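Local coordinates for ActII protein (Streptomyces coelicolor, PDB 2OPT) that is a TetR-family transcriptional repressor that probably binds DNA through its N-terminal domain and binds actinorhodin or its biosynthetic precursor, at residues S139-A144 against L203-I208; L120-G125 against E129-G134. All blocks are in the same frame, centred on the assembly; numbering follows the deposited sequence. Where two conformers were deposited one is given.

Interaction 1 of 2, residues S139-A144 against L203-I208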
ATOM      1  N   SER A 139       0.550   8.362   4.864  1.00 30.14           N
ATOM      2  CA  SER A 139      -0.803   8.124   4.432  1.00 29.74           C
ATOM      3  C   SER A 139      -0.936   6.802   3.697  1.00 30.53           C
ATOM      4  O   SER A 139      -1.926   6.097   3.871  1.00 31.31           O
ATOM      5  CB  SER A 139      -1.387   9.321   3.673  1.00 30.68           C
ATOM      6  OG  SER A 139      -0.914   9.359   2.327  1.00 36.71           O
ATOM      7  N   THR A 140       0.059   6.475   2.854  1.00 31.24           N
ATOM      8  CA  THR A 140       0.143   5.206   2.157  1.00 32.56           C
ATOM      9  C   THR A 140       0.178   4.012   3.102  1.00 32.59           C
ATOM     10  O   THR A 140      -0.518   3.039   2.894  1.00 33.44           O
ATOM     11  CB  THR A 140       1.356   5.256   1.186  1.00 34.02           C
ATOM     12  OG1 THR A 140       1.010   6.161   0.136  1.00 35.09           O
ATOM     13  CG2 THR A 140       1.662   3.901   0.567  1.00 37.88           C
ATOM     14  N   PHE A 141       0.919   4.133   4.188  1.00 30.75           N
ATOM     15  CA  PHE A 141       1.083   3.054   5.106  1.00 29.96           C
ATOM     16  C   PHE A 141      -0.216   2.854   5.884  1.00 29.55           C
ATOM     17  O   PHE A 141      -0.678   1.736   6.062  1.00 27.73           O
ATOM     18  CB  PHE A 141       2.211   3.452   6.070  1.00 32.48           C
ATOM     19  CG  PHE A 141       2.152   2.738   7.394  1.00 30.49           C
ATOM     20  CD1 PHE A 141       2.548   1.399   7.496  1.00 33.16           C
ATOM     21  CD2 PHE A 141       1.670   3.389   8.535  1.00 34.22           C
ATOM     22  CE1 PHE A 141       2.436   0.704   8.746  1.00 33.25           C
ATOM     23  CE2 PHE A 141       1.586   2.717   9.751  1.00 32.53           C
ATOM     24  CZ  PHE A 141       1.948   1.361   9.840  1.00 32.97           C
ATOM     25  N   VAL A 142      -0.788   3.951   6.386  1.00 28.61           N
ATOM     26  CA  VAL A 142      -2.044   3.873   7.132  1.00 28.41           C
ATOM     27  C   VAL A 142      -3.168   3.255   6.254  1.00 31.90           C
ATOM     28  O   VAL A 142      -3.926   2.376   6.707  1.00 32.02           O
ATOM     29  CB  VAL A 142      -2.497   5.244   7.623  1.00 29.05           C
ATOM     30  CG1 VAL A 142      -3.887   5.158   8.157  1.00 28.17           C
ATOM     31  CG2 VAL A 142      -1.540   5.796   8.670  1.00 25.33           C
ATOM     32  N   THR A 143      -3.251   3.699   5.007  1.00 32.25           N
ATOM     33  CA  THR A 143      -4.278   3.231   4.102  1.00 36.11           C
ATOM     34  C   THR A 143      -4.117   1.740   3.771  1.00 38.47           C
ATOM     35  O   THR A 143      -5.117   1.009   3.788  1.00 39.96           O
ATOM     36  CB  THR A 143      -4.308   4.098   2.809  1.00 36.97           C
ATOM     37  OG1 THR A 143      -4.454   5.469   3.202  1.00 35.89           O
ATOM     38  CG2 THR A 143      -5.511   3.685   1.882  1.00 38.29           C
ATOM     39  N   ALA A 144      -2.883   1.293   3.478  1.00 39.00           N
ATOM     40  CA  ALA A 144      -2.592  -0.142   3.247  1.00 41.00           C
ATOM     41  C   ALA A 144      -2.951  -1.003   4.438  1.00 41.96           C
ATOM     42  O   ALA A 144      -3.578  -2.056   4.294  1.00 43.61           O
ATOM     43  CB  ALA A 144      -1.095  -0.355   2.890  1.00 40.42           C
ATOM     44  N   LEU A 203       4.110  -0.698  15.369  1.00 32.00           N
ATOM     45  CA  LEU A 203       5.463  -0.939  14.901  1.00 31.66           C
ATOM     46  C   LEU A 203       5.762  -0.143  13.642  1.00 29.99           C
ATOM     47  O   LEU A 203       6.802   0.506  13.569  1.00 29.77           O
ATOM     48  CB  LEU A 203       5.695  -2.436  14.580  1.00 32.30           C
ATOM     49  CG  LEU A 203       6.153  -3.326  15.698  1.00 38.41           C
ATOM     50  CD1 LEU A 203       6.185  -4.823  15.285  1.00 40.48           C
ATOM     51  CD2 LEU A 203       7.553  -2.854  16.142  1.00 39.81           C
ATOM     52  N   GLY A 204       4.899  -0.210  12.632  1.00 28.40           N
ATOM     53  CA  GLY A 204       5.180   0.524  11.369  1.00 27.17           C
ATOM     54  C   GLY A 204       5.195   2.032  11.606  1.00 28.15           C
ATOM     55  O   GLY A 204       5.964   2.756  11.013  1.00 29.08           O
ATOM     56  N   LEU A 205       4.279   2.541  12.439  1.00 26.81           N
ATOM     57  CA  LEU A 205       4.327   3.947  12.835  1.00 28.89           C
ATOM     58  C   LEU A 205       5.689   4.333  13.472  1.00 30.16           C
ATOM     59  O   LEU A 205       6.280   5.303  13.079  1.00 30.12           O
ATOM     60  CB  LEU A 205       3.160   4.233  13.832  1.00 29.72           C
ATOM     61  CG  LEU A 205       2.476   5.575  13.832  1.00 32.97           C
ATOM     62  CD1 LEU A 205       2.149   5.997  12.431  1.00 43.33           C
ATOM     63  CD2 LEU A 205       1.181   5.498  14.762  1.00 37.09           C
ATOM     64  N   GLU A 206       6.141   3.557  14.463  0.60 31.10           N
ATOM     65  CA  GLU A 206       7.417   3.785  15.146  0.60 31.30           C
ATOM     66  C   GLU A 206       8.543   3.835  14.129  0.60 31.61           C
ATOM     67  O   GLU A 206       9.357   4.772  14.117  0.60 32.29           O
ATOM     68  CB  GLU A 206       7.665   2.645  16.142  0.60 32.93           C
ATOM     69  CG  GLU A 206       6.869   2.812  17.433  0.60 33.05           C
ATOM     70  CD  GLU A 206       7.029   1.685  18.435  0.60 36.42           C
ATOM     71  OE1 GLU A 206       7.842   0.733  18.215  0.60 36.28           O
ATOM     72  OE2 GLU A 206       6.324   1.772  19.475  0.60 36.94           O
ATOM     73  N   ILE A 207       8.565   2.827  13.259  1.00 29.06           N
ATOM     74  CA  ILE A 207       9.602   2.696  12.274  1.00 29.42           C
ATOM     75  C   ILE A 207       9.669   3.945  11.399  1.00 28.34           C
ATOM     76  O   ILE A 207      10.730   4.509  11.228  1.00 28.90           O
ATOM     77  CB  ILE A 207       9.428   1.425  11.420  1.00 29.13           C
ATOM     78  CG1 ILE A 207       9.687   0.175  12.285  1.00 31.73           C
ATOM     79  CG2 ILE A 207      10.350   1.459  10.225  1.00 30.64           C
ATOM     80  CD1 ILE A 207       9.221  -1.124  11.683  1.00 30.86           C
ATOM     81  N   ILE A 208       8.532   4.349  10.825  1.00 27.21           N
ATOM     82  CA  ILE A 208       8.517   5.479   9.848  1.00 27.46           C
ATOM     83  C   ILE A 208       8.886   6.799  10.530  1.00 28.08           C
ATOM     84  O   ILE A 208       9.660   7.570   9.989  1.00 28.38           O
ATOM     85  CB  ILE A 208       7.138   5.608   9.168  1.00 26.67           C
ATOM     86  CG1 ILE A 208       6.846   4.323   8.362  1.00 28.26           C
ATOM     87  CG2 ILE A 208       7.048   6.936   8.381  1.00 28.66           C
ATOM     88  CD1 ILE A 208       5.388   4.151   7.793  1.00 25.84           C
TER
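Ser139 O is gripped twice by the residue one turn on: Thr143 N donates to it at 3.0 Å and Thr143 OG1 at 2.7 Å, from opposite faces of the carbonyl plane. The contact with 203-208 is made from another side of this helix, by Phe141, whose ring swings away from the residue's own amide nitrogen (chi1 156°) and reaches across to the partner backbone. The ring end lies against Gly204, with Phe141 CZ 3.7 Å from Gly204 CA. A CB on Gly204 would fall 2.4 Å from Phe141 CE1, a clash that glycine avoids. The segment axes are 10.9 Å apart and run antiparallel at 172°. With Tyr133 and Leu212 of the second subunit packing on Phe141 and Ile207, the pair fits the four-helix dimer bundle of TetR-like regulators. Ile208 CD1 sits over a face of the Phe141 ring, 4.0 Å from its centroid, in a CH-pi contact, and Gly204 O lies over the same face. Replacing Phe141 with an alanine would probably open a gap against Gly204 and leave Ile208 CD1 without its ring face. Leu205 CD1 comes within 4.3 Å of Phe141 CE2, while Phe201 meets this ring, the planes inclined by about 20°.

Interaction 2 of 2, residues L120-G125 against E129-G134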
ATOM      1  N   LEU A 120       2.501  20.315  10.230  1.00 30.91           N
ATOM      2  CA  LEU A 120       3.044  19.549  11.375  1.00 32.24           C
ATOM      3  C   LEU A 120       4.407  18.935  11.046  1.00 33.51           C
ATOM      4  O   LEU A 120       5.340  18.979  11.851  1.00 35.09           O
ATOM      5  CB  LEU A 120       2.102  18.411  11.756  1.00 31.69           C
ATOM      6  CG  LEU A 120       2.383  17.563  13.025  1.00 33.96           C
ATOM      7  CD1 LEU A 120       2.607  18.417  14.269  1.00 31.88           C
ATOM      8  CD2 LEU A 120       1.277  16.533  13.270  1.00 30.56           C
ATOM      9  N   LEU A 121       4.495  18.322   9.879  1.00 33.08           N
ATOM     10  CA  LEU A 121       5.740  17.662   9.436  1.00 34.24           C
ATOM     11  C   LEU A 121       6.915  18.626   9.353  1.00 35.44           C
ATOM     12  O   LEU A 121       7.966  18.390   9.943  1.00 36.95           O
ATOM     13  CB  LEU A 121       5.529  16.907   8.125  1.00 32.66           C
ATOM     14  CG  LEU A 121       4.550  15.714   8.201  1.00 35.32           C
ATOM     15  CD1 LEU A 121       4.125  15.210   6.803  1.00 34.61           C
ATOM     16  CD2 LEU A 121       5.012  14.547   9.095  1.00 36.26           C
ATOM     17  N   ARG A 122       6.729  19.737   8.665  1.00 36.10           N
ATOM     18  CA  ARG A 122       7.736  20.798   8.640  1.00 38.86           C
ATOM     19  C   ARG A 122       8.103  21.399   9.992  1.00 40.03           C
ATOM     20  O   ARG A 122       9.247  21.783  10.221  1.00 41.84           O
ATOM     21  CB  ARG A 122       7.322  21.914   7.679  1.00 40.27           C
ATOM     22  CG  ARG A 122       7.132  21.414   6.274  1.00 44.29           C
ATOM     23  CD  ARG A 122       7.892  22.245   5.305  1.00 51.16           C
ATOM     24  NE  ARG A 122       7.051  23.319   4.855  1.00 59.29           N
ATOM     25  CZ  ARG A 122       7.449  24.429   4.242  1.00 61.92           C
ATOM     26  NH1 ARG A 122       8.740  24.644   3.963  1.00 63.98           N
ATOM     27  NH2 ARG A 122       6.518  25.329   3.921  1.00 62.53           N
ATOM     28  N   SER A 123       7.137  21.529  10.880  1.00 39.83           N
ATOM     29  CA  SER A 123       7.403  22.038  12.213  1.00 40.57           C
ATOM     30  C   SER A 123       8.424  21.168  12.941  1.00 41.43           C
ATOM     31  O   SER A 123       9.062  21.625  13.856  1.00 43.07           O
ATOM     32  CB  SER A 123       6.123  22.126  13.013  1.00 39.77           C
ATOM     33  OG  SER A 123       5.820  20.847  13.521  1.00 39.71           O
ATOM     34  N   GLY A 124       8.585  19.917  12.515  1.00 40.46           N
ATOM     35  CA  GLY A 124       9.577  19.038  13.098  1.00 39.57           C
ATOM     36  C   GLY A 124      10.951  19.122  12.467  1.00 40.54           C
ATOM     37  O   GLY A 124      11.811  18.278  12.730  1.00 40.65           O
ATOM     38  N   GLY A 125      11.163  20.130  11.626  1.00 40.20           N
ATOM     39  CA  GLY A 125      12.441  20.358  11.004  1.00 39.80           C
ATOM     40  C   GLY A 125      12.739  19.522   9.793  1.00 40.22           C
ATOM     41  O   GLY A 125      13.874  19.513   9.334  1.00 41.22           O
ATOM     42  N   GLU A 129      11.580  17.971   0.738  1.00 41.91           N
ATOM     43  CA  GLU A 129      11.320  16.668   0.104  1.00 41.60           C
ATOM     44  C   GLU A 129      10.932  15.615   1.111  1.00 38.72           C
ATOM     45  O   GLU A 129      10.146  14.743   0.803  1.00 37.85           O
ATOM     46  CB  GLU A 129      12.514  16.132  -0.680  1.00 42.79           C
ATOM     47  CG  GLU A 129      12.637  16.742  -2.100  1.00 46.28           C
ATOM     48  CD  GLU A 129      13.638  15.988  -2.996  1.00 51.00           C
ATOM     49  OE1 GLU A 129      14.333  15.038  -2.494  1.00 54.98           O
ATOM     50  OE2 GLU A 129      13.718  16.364  -4.208  1.00 55.98           O
ATOM     51  N   LEU A 130      11.555  15.650   2.280  1.00 37.30           N
ATOM     52  CA  LEU A 130      11.318  14.648   3.334  1.00 36.37           C
ATOM     53  C   LEU A 130       9.937  14.864   3.955  1.00 34.07           C
ATOM     54  O   LEU A 130       9.194  13.920   4.386  1.00 33.79           O
ATOM     55  CB  LEU A 130      12.428  14.756   4.412  1.00 37.23           C
ATOM     56  CG  LEU A 130      12.305  13.889   5.695  1.00 35.57           C
ATOM     57  CD1 LEU A 130      12.433  12.462   5.313  1.00 37.21           C
ATOM     58  CD2 LEU A 130      13.443  14.209   6.634  1.00 36.21           C
ATOM     59  N   ALA A 131       9.575  16.132   4.034  1.00 33.71           N
ATOM     60  CA  ALA A 131       8.251  16.505   4.587  1.00 32.45           C
ATOM     61  C   ALA A 131       7.138  16.035   3.641  1.00 32.90           C
ATOM     62  O   ALA A 131       6.190  15.354   4.028  1.00 33.95           O
ATOM     63  CB  ALA A 131       8.161  18.001   4.744  1.00 33.48           C
ATOM     64  N   ALA A 132       7.265  16.429   2.391  1.00 34.09           N
ATOM     65  CA  ALA A 132       6.352  16.051   1.334  1.00 34.23           C
ATOM     66  C   ALA A 132       6.274  14.546   1.154  1.00 33.47           C
ATOM     67  O   ALA A 132       5.184  13.965   1.262  1.00 33.96           O
ATOM     68  CB  ALA A 132       6.769  16.735   0.041  1.00 34.27           C
ATOM     69  N   TYR A 133       7.411  13.893   0.915  1.00 33.20           N
ATOM     70  CA  TYR A 133       7.414  12.434   0.772  1.00 32.77           C
ATOM     71  C   TYR A 133       6.921  11.721   2.041  1.00 32.78           C
ATOM     72  O   TYR A 133       6.164  10.725   1.953  1.00 32.04           O
ATOM     73  CB  TYR A 133       8.770  11.884   0.271  1.00 36.70           C
ATOM     74  CG  TYR A 133       8.697  10.395   0.071  1.00 37.97           C
ATOM     75  CD1 TYR A 133       8.124   9.852  -1.083  1.00 42.48           C
ATOM     76  CD2 TYR A 133       9.178   9.526   1.050  1.00 37.56           C
ATOM     77  CE1 TYR A 133       8.013   8.479  -1.241  1.00 43.04           C
ATOM     78  CE2 TYR A 133       9.063   8.142   0.912  1.00 36.10           C
ATOM     79  CZ  TYR A 133       8.471   7.634  -0.216  1.00 41.44           C
ATOM     80  OH  TYR A 133       8.387   6.270  -0.334  1.00 41.74           O
ATOM     81  N   GLY A 134       7.277  12.251   3.207  1.00 31.33           N
ATOM     82  CA  GLY A 134       6.903  11.595   4.475  1.00 31.11           C
ATOM     83  C   GLY A 134       5.427  11.570   4.666  1.00 31.64           C
ATOM     84  O   GLY A 134       4.870  10.586   5.181  1.00 34.39           O
TER
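Leu121 overlaps Ala131 and the backbone that follows it. Its CD1 methyl lies 3.5 Å from Ala131 O, a van der Waals approach to a carbonyl oxygen, and the same methyl extends to within 4.4 Å of Gly134 C. The branch is carried there by a first torsion that sets CG anti to the carbonyl carbon (chi1 -65°). At the root of the side chain, Leu121 CB and Ala131 CB stand 4.4 Å apart. The two backbones are correspondingly close, with Leu121 CA and Ala131 CA separated by 5.6 Å; a small residue such as Ala131 suits this spacing. Arg122 covers Ala131 with the aliphatic part of its chain: Arg122 CG is 3.9 Å from Ala131 CB, and the chain then bends at chi2 and chi3. Its polar end belongs to the dimer, because Arg122 NE hydrogen-bonds Asn184 OD1 of the second subunit, and Arg122 also packs on His187 of that subunit. No hydrogen bond crosses between 120-125 and 129-134; the contact is made by van der Waals packing. Polar bonds lie within 120-125 instead. Ser123 OG donates to Leu120 O at 2.6 Å, bending back to a carbonyl that also receives Trp75 NE1, and Gly125 N bonds Arg122 O at 2.9 Å. Gly125 has a positive phi of 81°, a backbone conformation that favours glycine. The contact thus joins two consecutive helices of the C-terminal domain, 108-123 and 128-150, across a short turn whose Leu126 touches Ala131. Trp75, at the start of helix 75-92, packs on Leu121 and Ser123, while Pro191 of the second subunit packs on Ala132, and Arg199 of that subunit forms a salt bridge with Glu129 of helix 128-150.

Overall arrangement
Beyond the N-terminal helices, which include the predicted DNA-binding motif, the chain runs through helix 75-92 to helix 108-123. Interaction 2 closes first, a short loop with only three residues between its segments. Helix 128-150 then passes directly on to 139-144, where interaction 1 opens; this wide loop spans 58 residues and shuts when helix 197-219 returns. The two contacts are therefore in series, neither enclosing nor crossing the other. The centres of interaction 1 and interaction 2 are about 15 Å apart, and the two do not touch. Helix 128-150 is common to both, packing near its own start on the end of helix 108-123 and farther along on helix 197-219, and both contacts also meet the second subunit.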